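PDB 4CPD: alcohol dehydrogenase from Thermus sp., which probably catalyses the NAD-dependent interconversion of alcohols with aldehydes or ketones, as a zinc-containing medium-chain dehydrogenase. Local coordinates for residues 56-61 and 120-126; 86-90 and 129-134; 154-159 and 298-302; 259-265 and 284-290. One frame throughout, in Å; residues are numbered along the deposited sequence.

Contact 1 (56-61 and 120-126). With ZN (zinc ion), chain E.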
loop_
_atom_site.group_PDB
_atom_site.type_symbol
_atom_site.label_atom_id
_atom_site.label_comp_id
_atom_site.label_asym_id
_atom_site.label_seq_id
_atom_site.Cartn_x
_atom_site.Cartn_y
_atom_site.Cartn_z
ATOM N N VAL A 56 -2.942 26.267 24.478
ATOM C CA VAL A 56 -3.741 26.785 23.380
ATOM C C VAL A 56 -4.018 25.712 22.292
ATOM O O VAL A 56 -3.091 25.094 21.756
ATOM C CB VAL A 56 -3.024 27.982 22.726
ATOM C CG1 VAL A 56 -3.841 28.538 21.553
ATOM C CG2 VAL A 56 -2.764 29.074 23.760
ATOM N N LEU A 57 -5.291 25.515 21.954
ATOM C CA LEU A 57 -5.696 24.449 21.039
ATOM C C LEU A 57 -5.793 24.911 19.588
ATOM O O LEU A 57 -5.738 26.110 19.308
ATOM C CB LEU A 57 -7.047 23.882 21.472
ATOM C CG LEU A 57 -7.082 23.273 22.882
ATOM C CD1 LEU A 57 -8.479 22.750 23.202
ATOM C CD2 LEU A 57 -6.090 22.138 23.027
ATOM N N GLY A 58 -5.928 23.943 18.677
ATOM C CA GLY A 58 -6.250 24.207 17.266
ATOM C C GLY A 58 -5.066 24.166 16.307
ATOM O O GLY A 58 -3.952 24.588 16.654
ATOM N N HIS A 59 -5.301 23.634 15.101
ATOM C CA HIS A 59 -4.262 23.552 14.076
ATOM C C HIS A 59 -4.775 23.910 12.674
ATOM O O HIS A 59 -4.063 23.711 11.677
ATOM C CB HIS A 59 -3.703 22.139 14.062
ATOM C CG HIS A 59 -4.765 21.105 13.996
ATOM N ND1 HIS A 59 -5.253 20.490 15.127
ATOM C CD2 HIS A 59 -5.482 20.629 12.956
ATOM C CE1 HIS A 59 -6.210 19.653 14.778
ATOM N NE2 HIS A 59 -6.373 19.726 13.467
ATOM N N GLU A 60 -6.008 24.412 12.599
ATOM C CA GLU A 60 -6.558 24.906 11.357
ATOM C C GLU A 60 -6.626 26.454 11.350
ATOM O O GLU A 60 -7.278 27.028 12.215
ATOM C CB GLU A 60 -7.937 24.369 11.193
ATOM C CG GLU A 60 -8.046 22.890 10.887
ATOM C CD GLU A 60 -9.509 22.477 10.899
ATOM O OE1 GLU A 60 -10.126 22.470 11.977
ATOM O OE2 GLU A 60 -10.082 22.187 9.844
ATOM N N PHE A 61 -5.946 27.101 10.390
ATOM C CA PHE A 61 -5.920 28.550 10.337
ATOM C C PHE A 61 -5.726 29.147 8.956
ATOM O O PHE A 61 -5.152 28.533 8.049
ATOM C CB PHE A 61 -4.799 29.063 11.210
ATOM C CG PHE A 61 -3.433 28.792 10.659
ATOM C CD1 PHE A 61 -2.855 27.566 10.803
ATOM C CD2 PHE A 61 -2.743 29.770 9.999
ATOM C CE1 PHE A 61 -1.603 27.310 10.288
ATOM C CE2 PHE A 61 -1.485 29.537 9.479
ATOM C CZ PHE A 61 -0.916 28.303 9.614
ATOM N N GLY A 120 -1.293 26.339 19.947
ATOM C CA GLY A 120 -2.297 26.186 18.906
ATOM C C GLY A 120 -2.789 27.416 18.153
ATOM O O GLY A 120 -2.300 28.513 18.347
ATOM N N ALA A 121 -3.774 27.202 17.281
ATOM C CA ALA A 121 -4.148 28.169 16.261
ATOM C C ALA A 121 -5.441 28.904 16.596
ATOM O O ALA A 121 -5.765 29.939 15.983
ATOM C CB ALA A 121 -4.253 27.488 14.887
ATOM N N GLN A 122 -6.199 28.362 17.535
ATOM C CA GLN A 122 -7.424 29.018 18.001
ATOM C C GLN A 122 -7.069 30.227 18.928
ATOM O O GLN A 122 -7.284 30.217 20.142
ATOM C CB GLN A 122 -8.307 27.991 18.701
ATOM C CG GLN A 122 -8.878 26.974 17.728
ATOM C CD GLN A 122 -9.373 25.705 18.371
ATOM O OE1 GLN A 122 -9.520 25.614 19.595
ATOM N NE2 GLN A 122 -9.656 24.708 17.535
ATOM N N ALA A 123 -6.499 31.258 18.322
ATOM C CA ALA A 123 -5.877 32.341 19.033
ATOM C C ALA A 123 -5.590 33.461 18.040
ATOM O O ALA A 123 -5.616 33.252 16.825
ATOM C CB ALA A 123 -4.593 31.868 19.650
ATOM N N GLU A 124 -5.305 34.649 18.552
ATOM C CA GLU A 124 -5.169 35.804 17.696
ATOM C C GLU A 124 -3.847 35.809 16.952
ATOM O O GLU A 124 -3.770 36.331 15.835
ATOM C CB GLU A 124 -5.291 37.084 18.499
ATOM C CG GLU A 124 -6.637 37.301 19.148
ATOM C CD GLU A 124 -6.687 38.635 19.851
ATOM O OE1 GLU A 124 -6.630 39.641 19.119
ATOM O OE2 GLU A 124 -6.733 38.667 21.114
ATOM N N ILE A 125 -2.818 35.232 17.564
ATOM C CA ILE A 125 -1.488 35.138 16.940
ATOM C C ILE A 125 -0.959 33.696 16.958
ATOM O O ILE A 125 -1.096 32.981 17.964
ATOM C CB ILE A 125 -0.433 36.026 17.658
ATOM C CG1 ILE A 125 -0.938 37.458 17.878
ATOM C CG2 ILE A 125 0.882 36.054 16.868
ATOM C CD1 ILE A 125 -1.085 38.268 16.607
ATOM N N LEU A 126 -0.323 33.295 15.862
ATOM C CA LEU A 126 0.313 31.994 15.776
ATOM C C LEU A 126 1.786 32.119 15.393
ATOM O O LEU A 126 2.111 32.851 14.471
ATOM C CB LEU A 126 -0.426 31.146 14.754
ATOM C CG LEU A 126 -0.007 29.681 14.611
ATOM C CD1 LEU A 126 -0.399 28.918 15.859
ATOM C CD2 LEU A 126 -0.657 29.083 13.358
HETATM ZN ZN ZN E . -7.235 18.518 11.762
HETATM O O HOH W 1 -5.743 16.543 11.678
#

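Contact 2 (86-90 and 129-134). With ZN (zinc ion), chain F.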
loop_
_atom_site.group_PDB
_atom_site.type_symbol
_atom_site.label_atom_id
_atom_site.label_comp_id
_atom_site.label_asym_id
_atom_site.label_seq_id
_atom_site.Cartn_x
_atom_site.Cartn_y
_atom_site.Cartn_z
ATOM N N HIS A 86 0.615 20.438 10.338
ATOM C CA HIS A 86 1.749 19.821 10.933
ATOM C C HIS A 86 2.996 20.483 10.367
ATOM O O HIS A 86 3.016 20.869 9.228
ATOM C CB HIS A 86 1.731 18.315 10.663
ATOM C CG HIS A 86 1.894 17.963 9.219
ATOM N ND1 HIS A 86 0.845 17.966 8.333
ATOM C CD2 HIS A 86 2.984 17.589 8.507
ATOM C CE1 HIS A 86 1.276 17.600 7.139
ATOM N NE2 HIS A 86 2.571 17.380 7.212
ATOM N N ILE A 87 4.045 20.583 11.175
ATOM C CA ILE A 87 5.221 21.340 10.802
ATOM C C ILE A 87 6.334 20.418 10.410
ATOM O O ILE A 87 6.335 19.256 10.777
ATOM C CB ILE A 87 5.704 22.275 11.938
ATOM C CG1 ILE A 87 6.182 21.480 13.159
ATOM C CG2 ILE A 87 4.577 23.179 12.393
ATOM C CD1 ILE A 87 7.172 22.248 14.025
ATOM N N ALA A 88 7.288 20.976 9.680
ATOM C CA ALA A 88 8.343 20.227 9.057
ATOM C C ALA A 88 9.536 21.129 8.892
ATOM O O ALA A 88 9.378 22.325 8.733
ATOM C CB ALA A 88 7.905 19.687 7.713
ATOM N N CYS A 89 10.722 20.541 8.923
ATOM C CA CYS A 89 11.944 21.288 9.054
ATOM C C CYS A 89 12.577 21.543 7.704
ATOM O O CYS A 89 13.312 22.508 7.544
ATOM C CB CYS A 89 12.925 20.512 9.966
ATOM S SG CYS A 89 13.813 19.128 9.172
ATOM N N GLY A 90 12.385 20.614 6.775
ATOM C CA GLY A 90 12.884 20.766 5.428
ATOM C C GLY A 90 14.292 20.238 5.171
ATOM O O GLY A 90 14.775 20.262 4.016
ATOM N N PRO A 129 7.064 28.061 12.970
ATOM C CA PRO A 129 8.479 27.786 12.681
ATOM C C PRO A 129 8.760 27.345 11.270
ATOM O O PRO A 129 7.906 26.771 10.645
ATOM C CB PRO A 129 8.806 26.616 13.602
ATOM C CG PRO A 129 7.498 25.973 13.876
ATOM C CD PRO A 129 6.480 27.058 13.873
ATOM N N PHE A 130 9.969 27.598 10.787
ATOM C CA PHE A 130 10.349 27.198 9.438
ATOM C C PHE A 130 9.260 27.634 8.420
ATOM O O PHE A 130 8.804 26.853 7.575
ATOM C CB PHE A 130 10.562 25.666 9.376
ATOM C CG PHE A 130 11.578 25.120 10.355
ATOM C CD1 PHE A 130 12.933 25.443 10.246
ATOM C CD2 PHE A 130 11.180 24.232 11.360
ATOM C CE1 PHE A 130 13.858 24.918 11.141
ATOM C CE2 PHE A 130 12.099 23.691 12.251
ATOM C CZ PHE A 130 13.438 24.036 12.141
ATOM N N SER A 131 8.835 28.888 8.498
ATOM C CA SER A 131 7.716 29.358 7.679
ATOM C C SER A 131 8.015 29.266 6.179
ATOM O O SER A 131 7.092 29.217 5.350
ATOM C CB SER A 131 7.324 30.791 8.060
ATOM O OG SER A 131 8.409 31.693 7.860
ATOM N N ASN A 132 9.304 29.244 5.852
ATOM C CA ASN A 132 9.771 28.912 4.515
ATOM C C ASN A 132 9.242 27.581 4.027
ATOM O O ASN A 132 9.037 27.407 2.831
ATOM C CB ASN A 132 11.303 28.888 4.436
ATOM C CG ASN A 132 11.956 27.937 5.465
ATOM O OD1 ASN A 132 11.656 27.975 6.671
ATOM N ND2 ASN A 132 12.878 27.097 4.984
ATOM N N VAL A 133 9.034 26.645 4.938
ATOM C CA VAL A 133 8.484 25.340 4.603
ATOM C C VAL A 133 6.982 25.257 4.885
ATOM O O VAL A 133 6.228 24.641 4.126
ATOM C CB VAL A 133 9.194 24.273 5.457
ATOM C CG1 VAL A 133 8.550 22.912 5.312
ATOM C CG2 VAL A 133 10.669 24.215 5.101
ATOM N N ASN A 134 6.560 25.850 5.996
ATOM C CA ASN A 134 5.239 25.600 6.552
ATOM C C ASN A 134 4.134 26.603 6.246
ATOM O O ASN A 134 3.061 26.508 6.847
ATOM C CB ASN A 134 5.394 25.474 8.056
ATOM C CG ASN A 134 6.330 24.352 8.432
ATOM O OD1 ASN A 134 7.383 24.546 9.044
ATOM N ND2 ASN A 134 5.944 23.164 8.065
HETATM ZN ZN ZN F . 12.240 17.489 8.767
#

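Contact 3 (154-159 and 298-302). With NAD (nicotinamide-adenine-dinucleotide), chain G.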
loop_
_atom_site.group_PDB
_atom_site.type_symbol
_atom_site.label_atom_id
_atom_site.label_comp_id
_atom_site.label_asym_id
_atom_site.label_seq_id
_atom_site.Cartn_x
_atom_site.Cartn_y
_atom_site.Cartn_z
ATOM N N LEU A 154 -8.958 19.159 3.571
ATOM C CA LEU A 154 -9.024 18.982 2.128
ATOM C C LEU A 154 -7.764 18.293 1.608
ATOM O O LEU A 154 -7.826 17.361 0.822
ATOM C CB LEU A 154 -9.245 20.320 1.410
ATOM C CG LEU A 154 -9.317 20.257 -0.113
ATOM C CD1 LEU A 154 -10.325 19.205 -0.570
ATOM C CD2 LEU A 154 -9.678 21.600 -0.685
ATOM N N SER A 155 -6.606 18.753 2.043
ATOM C CA SER A 155 -5.352 18.139 1.600
ATOM C C SER A 155 -5.212 16.703 2.128
ATOM O O SER A 155 -4.556 15.882 1.519
ATOM C CB SER A 155 -4.175 19.000 2.043
ATOM O OG SER A 155 -4.198 20.250 1.382
ATOM N N THR A 156 -5.847 16.425 3.257
ATOM C CA THR A 156 -5.875 15.091 3.814
ATOM C C THR A 156 -6.634 14.144 2.886
ATOM O O THR A 156 -6.141 13.078 2.519
ATOM C CB THR A 156 -6.495 15.108 5.239
ATOM O OG1 THR A 156 -5.605 15.789 6.120
ATOM C CG2 THR A 156 -6.683 13.749 5.776
ATOM N N ALA A 157 -7.849 14.530 2.541
ATOM C CA ALA A 157 -8.683 13.733 1.641
ATOM C C ALA A 157 -8.051 13.633 0.226
ATOM O O ALA A 157 -7.980 12.581 -0.373
ATOM C CB ALA A 157 -10.051 14.357 1.557
ATOM N N TYR A 158 -7.603 14.755 -0.298
ATOM C CA TYR A 158 -6.924 14.799 -1.584
ATOM C C TYR A 158 -5.769 13.794 -1.563
ATOM O O TYR A 158 -5.667 12.916 -2.438
ATOM C CB TYR A 158 -6.401 16.206 -1.813
ATOM C CG TYR A 158 -5.822 16.427 -3.140
ATOM C CD1 TYR A 158 -6.634 16.735 -4.215
ATOM C CD2 TYR A 158 -4.434 16.363 -3.347
ATOM C CE1 TYR A 158 -6.088 16.966 -5.487
ATOM C CE2 TYR A 158 -3.874 16.597 -4.600
ATOM C CZ TYR A 158 -4.698 16.898 -5.672
ATOM O OH TYR A 158 -4.146 17.106 -6.923
ATOM N N GLY A 159 -4.914 13.917 -0.550
ATOM C CA GLY A 159 -3.728 13.082 -0.417
ATOM C C GLY A 159 -4.135 11.616 -0.393
ATOM O O GLY A 159 -3.568 10.783 -1.121
ATOM N N TYR A 298 0.897 18.173 -1.218
ATOM C CA TYR A 298 -0.287 18.429 -2.016
ATOM C C TYR A 298 -0.790 19.858 -1.979
ATOM O O TYR A 298 -1.561 20.260 -2.824
ATOM C CB TYR A 298 -1.403 17.515 -1.522
ATOM C CG TYR A 298 -0.986 16.060 -1.539
ATOM C CD1 TYR A 298 -0.708 15.425 -2.744
ATOM C CD2 TYR A 298 -0.858 15.328 -0.362
ATOM C CE1 TYR A 298 -0.317 14.106 -2.776
ATOM C CE2 TYR A 298 -0.459 14.011 -0.385
ATOM C CZ TYR A 298 -0.189 13.416 -1.592
ATOM O OH TYR A 298 0.194 12.117 -1.645
ATOM N N ILE A 299 -0.374 20.632 -0.998
ATOM C CA ILE A 299 -1.009 21.921 -0.737
ATOM C C ILE A 299 -0.985 22.877 -1.930
ATOM O O ILE A 299 -1.927 23.593 -2.133
ATOM C CB ILE A 299 -0.394 22.599 0.501
ATOM C CG1 ILE A 299 -1.273 23.744 0.970
ATOM C CG2 ILE A 299 1.011 23.113 0.200
ATOM C CD1 ILE A 299 -0.895 24.234 2.343
ATOM N N ASP A 300 0.069 22.870 -2.737
ATOM C CA ASP A 300 0.157 23.816 -3.862
ATOM C C ASP A 300 -0.913 23.510 -4.906
ATOM O O ASP A 300 -1.563 24.431 -5.410
ATOM C CB ASP A 300 1.561 23.837 -4.467
ATOM C CG ASP A 300 2.610 24.375 -3.478
ATOM O OD1 ASP A 300 2.454 25.517 -3.015
ATOM O OD2 ASP A 300 3.564 23.648 -3.099
ATOM N N ALA A 301 -1.124 22.222 -5.185
ATOM C CA ALA A 301 -2.136 21.804 -6.143
ATOM C C ALA A 301 -3.510 22.075 -5.610
ATOM O O ALA A 301 -4.392 22.461 -6.353
ATOM C CB ALA A 301 -2.002 20.341 -6.462
ATOM N N VAL A 302 -3.702 21.863 -4.316
ATOM C CA VAL A 302 -5.026 22.070 -3.721
ATOM C C VAL A 302 -5.409 23.547 -3.825
ATOM O O VAL A 302 -6.472 23.889 -4.294
ATOM C CB VAL A 302 -5.055 21.570 -2.267
ATOM C CG1 VAL A 302 -6.315 22.029 -1.555
ATOM C CG2 VAL A 302 -4.971 20.052 -2.259
HETATM P PA NAD G . -15.898 13.571 12.473
HETATM O O1A NAD G . -16.537 14.960 12.501
HETATM O O2A NAD G . -15.861 12.739 13.752
HETATM O O5B NAD G . -16.491 12.627 11.299
HETATM C C5B NAD G . -16.621 11.218 11.484
HETATM C C4B NAD G . -17.805 10.694 10.677
HETATM O O4B NAD G . -17.751 9.263 10.604
HETATM C C3B NAD G . -19.137 11.079 11.331
HETATM O O3B NAD G . -20.114 11.542 10.385
HETATM C C2B NAD G . -19.619 9.794 11.941
HETATM O O2B NAD G . -21.047 9.737 12.009
HETATM C C1B NAD G . -19.037 8.777 10.979
HETATM N N9A NAD G . -18.938 7.470 11.630
HETATM C C8A NAD G . -18.497 7.259 12.886
HETATM N N7A NAD G . -18.554 5.933 13.157
HETATM C C5A NAD G . -19.029 5.295 12.063
HETATM C C6A NAD G . -19.318 3.899 11.678
HETATM N N6A NAD G . -19.091 2.924 12.572
HETATM N N1A NAD G . -19.810 3.634 10.438
HETATM C C2A NAD G . -20.033 4.620 9.548
HETATM N N3A NAD G . -19.789 5.920 9.836
HETATM C C4A NAD G . -19.293 6.314 11.050
HETATM O O3 NAD G . -14.352 13.697 12.000
HETATM P PN NAD G . -13.739 14.426 10.688
HETATM O O1N NAD G . -13.517 15.863 11.115
HETATM O O2N NAD G . -14.490 14.023 9.414
HETATM O O5D NAD G . -12.320 13.658 10.572
HETATM C C5D NAD G . -12.329 12.355 9.958
HETATM C C4D NAD G . -11.320 11.357 10.522
HETATM O O4D NAD G . -10.062 11.579 9.870
HETATM C C3D NAD G . -11.068 11.489 12.024
HETATM O O3D NAD G . -10.778 10.183 12.552
HETATM C C2D NAD G . -9.871 12.440 12.102
HETATM O O2D NAD G . -9.100 12.389 13.329
HETATM C C1D NAD G . -9.095 11.979 10.866
HETATM N N1N NAD G . -8.146 12.973 10.339
HETATM C C2N NAD G . -6.975 12.461 9.948
HETATM C C3N NAD G . -5.964 13.254 9.425
HETATM C C7N NAD G . -4.710 12.540 9.011
HETATM O O7N NAD G . -3.628 13.104 9.008
HETATM N N7N NAD G . -4.833 11.256 8.620
HETATM C C4N NAD G . -6.180 14.636 9.297
HETATM C C5N NAD G . -7.409 15.165 9.709
HETATM C C6N NAD G . -8.389 14.306 10.234
#

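Contact 4 (259-265 and 284-290)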
loop_
_atom_site.group_PDB
_atom_site.type_symbol
_atom_site.label_atom_id
_atom_site.label_comp_id
_atom_site.label_asym_id
_atom_site.label_seq_id
_atom_site.Cartn_x
_atom_site.Cartn_y
_atom_site.Cartn_z
ATOM N N PRO A 259 -11.096 -7.047 -5.667
ATOM C CA PRO A 259 -9.799 -7.640 -5.901
ATOM C C PRO A 259 -8.946 -6.733 -6.749
ATOM O O PRO A 259 -9.434 -6.142 -7.705
ATOM C CB PRO A 259 -10.135 -8.927 -6.673
ATOM C CG PRO A 259 -11.488 -9.311 -6.164
ATOM C CD PRO A 259 -12.192 -7.998 -5.950
ATOM N N GLY A 260 -7.686 -6.606 -6.364
ATOM C CA GLY A 260 -6.725 -5.812 -7.106
ATOM C C GLY A 260 -6.924 -4.339 -6.898
ATOM O O GLY A 260 -6.324 -3.546 -7.608
ATOM N N GLY A 261 -7.785 -3.987 -5.949
ATOM C CA GLY A 261 -8.051 -2.600 -5.639
ATOM C C GLY A 261 -7.128 -2.032 -4.557
ATOM O O GLY A 261 -6.144 -2.652 -4.137
ATOM N N ARG A 262 -7.478 -0.843 -4.089
ATOM C CA ARG A 262 -6.616 -0.077 -3.198
ATOM C C ARG A 262 -7.425 0.490 -2.079
ATOM O O ARG A 262 -8.521 0.980 -2.311
ATOM C CB ARG A 262 -5.972 1.079 -3.952
ATOM C CG ARG A 262 -4.987 0.641 -5.015
ATOM C CD ARG A 262 -4.998 1.591 -6.181
ATOM N NE ARG A 262 -5.901 1.150 -7.251
ATOM C CZ ARG A 262 -6.853 1.873 -7.861
ATOM N NH1 ARG A 262 -7.140 3.143 -7.547
ATOM N NH2 ARG A 262 -7.527 1.296 -8.836
ATOM N N VAL A 263 -6.895 0.402 -0.865
ATOM C CA VAL A 263 -7.531 0.993 0.280
ATOM C C VAL A 263 -6.604 2.027 0.876
ATOM O O VAL A 263 -5.421 1.782 1.097
ATOM C CB VAL A 263 -7.856 -0.053 1.315
ATOM C CG1 VAL A 263 -8.380 0.597 2.578
ATOM C CG2 VAL A 263 -8.877 -1.020 0.755
ATOM N N SER A 264 -7.153 3.202 1.117
ATOM C CA SER A 264 -6.386 4.331 1.615
ATOM C C SER A 264 -7.018 4.703 2.958
ATOM O O SER A 264 -8.081 5.350 2.981
ATOM C CB SER A 264 -6.505 5.475 0.614
ATOM O OG SER A 264 -5.393 6.299 0.610
ATOM N N ALA A 265 -6.388 4.290 4.066
ATOM C CA ALA A 265 -6.920 4.554 5.421
ATOM C C ALA A 265 -6.399 5.857 6.012
ATOM O O ALA A 265 -5.202 6.066 6.138
ATOM C CB ALA A 265 -6.579 3.427 6.360
ATOM N N LYS A 284 -6.944 -11.956 -3.160
ATOM C CA LYS A 284 -7.571 -10.710 -3.560
ATOM C C LYS A 284 -6.612 -9.677 -4.149
ATOM O O LYS A 284 -7.037 -8.837 -4.905
ATOM C CB LYS A 284 -8.294 -10.115 -2.355
ATOM C CG LYS A 284 -9.730 -9.734 -2.624
ATOM C CD LYS A 284 -10.343 -9.001 -1.439
ATOM C CE LYS A 284 -11.400 -8.012 -1.907
ATOM N NZ LYS A 284 -12.124 -7.380 -0.774
ATOM N N ASP A 285 -5.333 -9.741 -3.782
ATOM C CA ASP A 285 -4.295 -8.798 -4.231
ATOM C C ASP A 285 -4.565 -7.377 -3.759
ATOM O O ASP A 285 -4.946 -6.526 -4.546
ATOM C CB ASP A 285 -4.121 -8.823 -5.754
ATOM C CG ASP A 285 -2.802 -8.180 -6.195
ATOM O OD1 ASP A 285 -2.117 -7.596 -5.334
ATOM O OD2 ASP A 285 -2.422 -8.250 -7.383
ATOM N N LEU A 286 -4.349 -7.130 -2.468
ATOM C CA LEU A 286 -4.734 -5.870 -1.850
ATOM C C LEU A 286 -3.540 -4.951 -1.733
ATOM O O LEU A 286 -2.447 -5.412 -1.421
ATOM C CB LEU A 286 -5.328 -6.116 -0.464
ATOM C CG LEU A 286 -6.661 -6.888 -0.432
ATOM C CD1 LEU A 286 -6.935 -7.437 0.958
ATOM C CD2 LEU A 286 -7.822 -6.021 -0.909
ATOM N N THR A 287 -3.756 -3.660 -2.013
ATOM C CA THR A 287 -2.806 -2.599 -1.687
ATOM C C THR A 287 -3.394 -1.688 -0.620
ATOM O O THR A 287 -4.445 -1.100 -0.825
ATOM C CB THR A 287 -2.486 -1.750 -2.902
ATOM O OG1 THR A 287 -1.903 -2.588 -3.899
ATOM C CG2 THR A 287 -1.504 -0.687 -2.547
ATOM N N PHE A 288 -2.714 -1.579 0.515
ATOM C CA PHE A 288 -3.253 -0.892 1.686
ATOM C C PHE A 288 -2.272 0.172 2.151
ATOM O O PHE A 288 -1.074 -0.069 2.208
ATOM C CB PHE A 288 -3.513 -1.888 2.814
ATOM C CG PHE A 288 -4.019 -1.260 4.084
ATOM C CD1 PHE A 288 -5.341 -0.890 4.208
ATOM C CD2 PHE A 288 -3.187 -1.078 5.176
ATOM C CE1 PHE A 288 -5.823 -0.321 5.393
ATOM C CE2 PHE A 288 -3.656 -0.505 6.362
ATOM C CZ PHE A 288 -4.977 -0.130 6.477
ATOM N N ARG A 289 -2.781 1.354 2.476
ATOM C CA ARG A 289 -1.947 2.386 3.039
ATOM C C ARG A 289 -2.670 3.070 4.203
ATOM O O ARG A 289 -3.858 3.333 4.145
ATOM C CB ARG A 289 -1.489 3.380 1.974
ATOM C CG ARG A 289 -0.462 4.357 2.546
ATOM C CD ARG A 289 0.161 5.257 1.498
ATOM N NE ARG A 289 1.152 6.159 2.079
ATOM C CZ ARG A 289 1.883 7.034 1.389
ATOM N NH1 ARG A 289 1.765 7.148 0.074
ATOM N NH2 ARG A 289 2.745 7.805 2.019
ATOM N N ILE A 290 -1.926 3.343 5.262
ATOM C CA ILE A 290 -2.461 4.018 6.446
ATOM C C ILE A 290 -1.442 5.026 6.939
ATOM O O ILE A 290 -0.256 4.739 6.976
ATOM C CB ILE A 290 -2.826 3.021 7.568
ATOM C CG1 ILE A 290 -3.337 3.762 8.805
ATOM C CG2 ILE A 290 -1.651 2.123 7.946
ATOM C CD1 ILE A 290 -4.236 2.903 9.675
HETATM O O HOH W 2 -4.019 -3.642 -5.147
#

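Contact 1 (56-61 and 120-126)
Gln-122 lies against the backbone of Leu-57 and Gly-58. Its CB sits 3.2 Å from Leu-57 O. CG, anti to the carbonyl carbon (chi1 -69°), passes the same oxygen and approaches Gly-58 CA. The chain is extended beyond CG, which carries the amide over the Leu-57 to Gly-58 link. There OE1 is 3.6 Å from Leu-57 CB, and NE2 is 3.5 Å from Gly-58 CA. Both amide ends have partners beyond the two segments: OE1 bonds to Tyr-330 OH and NE2 to Gly-36 O. A side chain on Gly-58 would run into Gln-122 CG.

The backbones add three bonds. Gln-122 N donates to Leu-57 O at 2.9 Å, in the carbonyl plane. Ala-121 N reaches Gly-58 O from above the carbonyl plane. The bond from Gly-120 N to Val-56 O is weak.

Apolar contacts flank this backbone. Val-56 CG1 meets Ala-123 CB at 3.9 Å. Ala-121 CB lies near Gly-58 O and meets Phe-61 CB at 4.0 Å. Leu-126 CD2 stands over the centre of one face of the Phe-61 ring, 3.6 Å from the centroid, as a CH-pi contact.

His-59 turns away from 120-126, and its NE2 binds zinc at 2.3 Å. Cys-38, Asp-152 and a water complete the set of ligands. Glu-60 pairs with Lys-340. The contact lies next to the catalytic-type zinc site of the GroES-like domain, as in zinc-containing alcohol dehydrogenases.

Contact 2 (86-90 and 129-134)
Phe-130 and Val-133 pack on the backbone of Ala-88, Cys-89 and Gly-90, where the chain enters the four-cysteine zinc site of the alcohol dehydrogenase fold. Cys-92, Cys-95 and Cys-103 are the other ligands of this zinc.

The aromatic contact is a CH-pi one. Cys-89 CA lies over one face of the Phe-130 ring, 4.0 Å from the centroid and offset toward the rim. Cys-89 CB comes as close as 4.0 Å to CE2 of the same ring.

Two apolar contacts join side chains. Ile-87 CD1 meets Pro-129 CG at 3.7 Å, and the two side chains cross at about a right angle. Val-133 CG1 touches Ala-88 CB at 4.1 Å.

The branches of Val-133 also make van der Waals contacts with the backbone. CG1 rests against Ala-88 O, while CG2 faces Cys-89 O and Gly-90 CA. A side chain on Gly-90 would collide with CG2.

Within 129-134, Phe-130 is the N-cap residue of helix 131-134, and its O accepts from both Val-133 N and Asn-134 N. The Asn-134 amide lies beside the backbone of Ile-87 and Ala-88.

The metal bond comes from the side of Cys-89 turned away from 129-134: SG, between the backbone N and the carbonyl carbon (chi1 79°), binds zinc at 2.3 Å.

Contact 3 (154-159 and 298-302)
This is an apolar helix-helix contact between helices 153-163 and 295-307, with no hydrogen bond across it. The axes of the two short segments come within 9.8 Å and are inclined at 104°. Val-302 fits between three side chains. Its CG1 meets Leu-154 CD2 at 3.5 Å. Its CG2 touches Ser-155 OG and lies over one face of the Tyr-158 ring. Tyr-158 CG, anti to the backbone N (chi1 -174°), directs that ring to Val-302. The two tyrosine rings meet obliquely, centroids 5.8 Å apart, planes at 68°, and Tyr-158 CD2 touches Tyr-298 CB.

Gly-159 CA sits over a face of the Tyr-298 ring, 3.7 Å from the centroid. An alanine in place of Tyr-298 is likely to open a gap above Gly-159 and beside Tyr-158, with Gln-163 losing its hydroxyl partner.

Thr-156, turned away from 298-302, puts OG1 3.4 Å from NAD C4N. Ser-155 OG bonds to Ala-150 O and Tyr-298 OH to Gln-163 NE2, both outside the contact, so apolar and ring-face contacts join the helices.

Contact 4 (259-265 and 284-290)
Strands 262-265 and 286-290 run parallel, their segment axes 4.8 Å apart and 8° from aligned, bonded from Val-263 N to Thr-287 O, from Arg-289 N to Val-263 O and from Ala-265 N to Arg-289 O.

On one face, Phe-288 CG is anti to the backbone N (chi1 178°), and the ring reaches over to the neighbouring strand. Val-263 CG1 meets the ring edge at CD1, 3.8 Å away. Ala-265 CB touches CZ at 3.9 Å and also packs on Ile-290 CB. A serine in place of Phe-288 would probably leave Val-263 and Ala-265 without their ring contact, and Phe-276 of the second subunit without its edge-to-face mate.

On the other face, Arg-262 CG lies beside Thr-287 CB. The Arg-262 guanidinium leads away to Gly-164 O. Thr-287 N makes a weak, long bond to Gly-261 O, at 3.4 Å. Water 2 fills in there: it donates to Gly-261 O and Asp-285 O and accepts from Thr-287 OG1. Near the start, Lys-284 CG packs on Pro-259 CG, and Lys-284 O accepts from Gly-260 N.

Strand 286-290 also pairs antiparallel with a strand of the second subunit. This backbone pairing carries the Rossmann sheet across the dimer interface. The salt bridge from Arg-289 to Asp-285 of the second subunit and the ring contact of Phe-288 with Phe-276 of that subunit add to it.

From the N terminus, segment 56-61 comes first, then 86-90. Contact 1 closes with 120-126, and contact 2 closes just after it with 129-134. The two loops therefore cross. Both lie in the GroES-like region, at the two zinc sites, with centres 16 Å apart. Contact 3 opens later, at helix 153-163, and closes at helix 295-307. Its loop spans the strands of the parallel Rossmann sheet. Contact 4 is nested inside it and joins the last two strands of that sheet. Strand 286-290 then leads on to helix 295-307. Contacts 1 and 4 lie on opposite sides of the chain's centre, about 36 Å apart between centres.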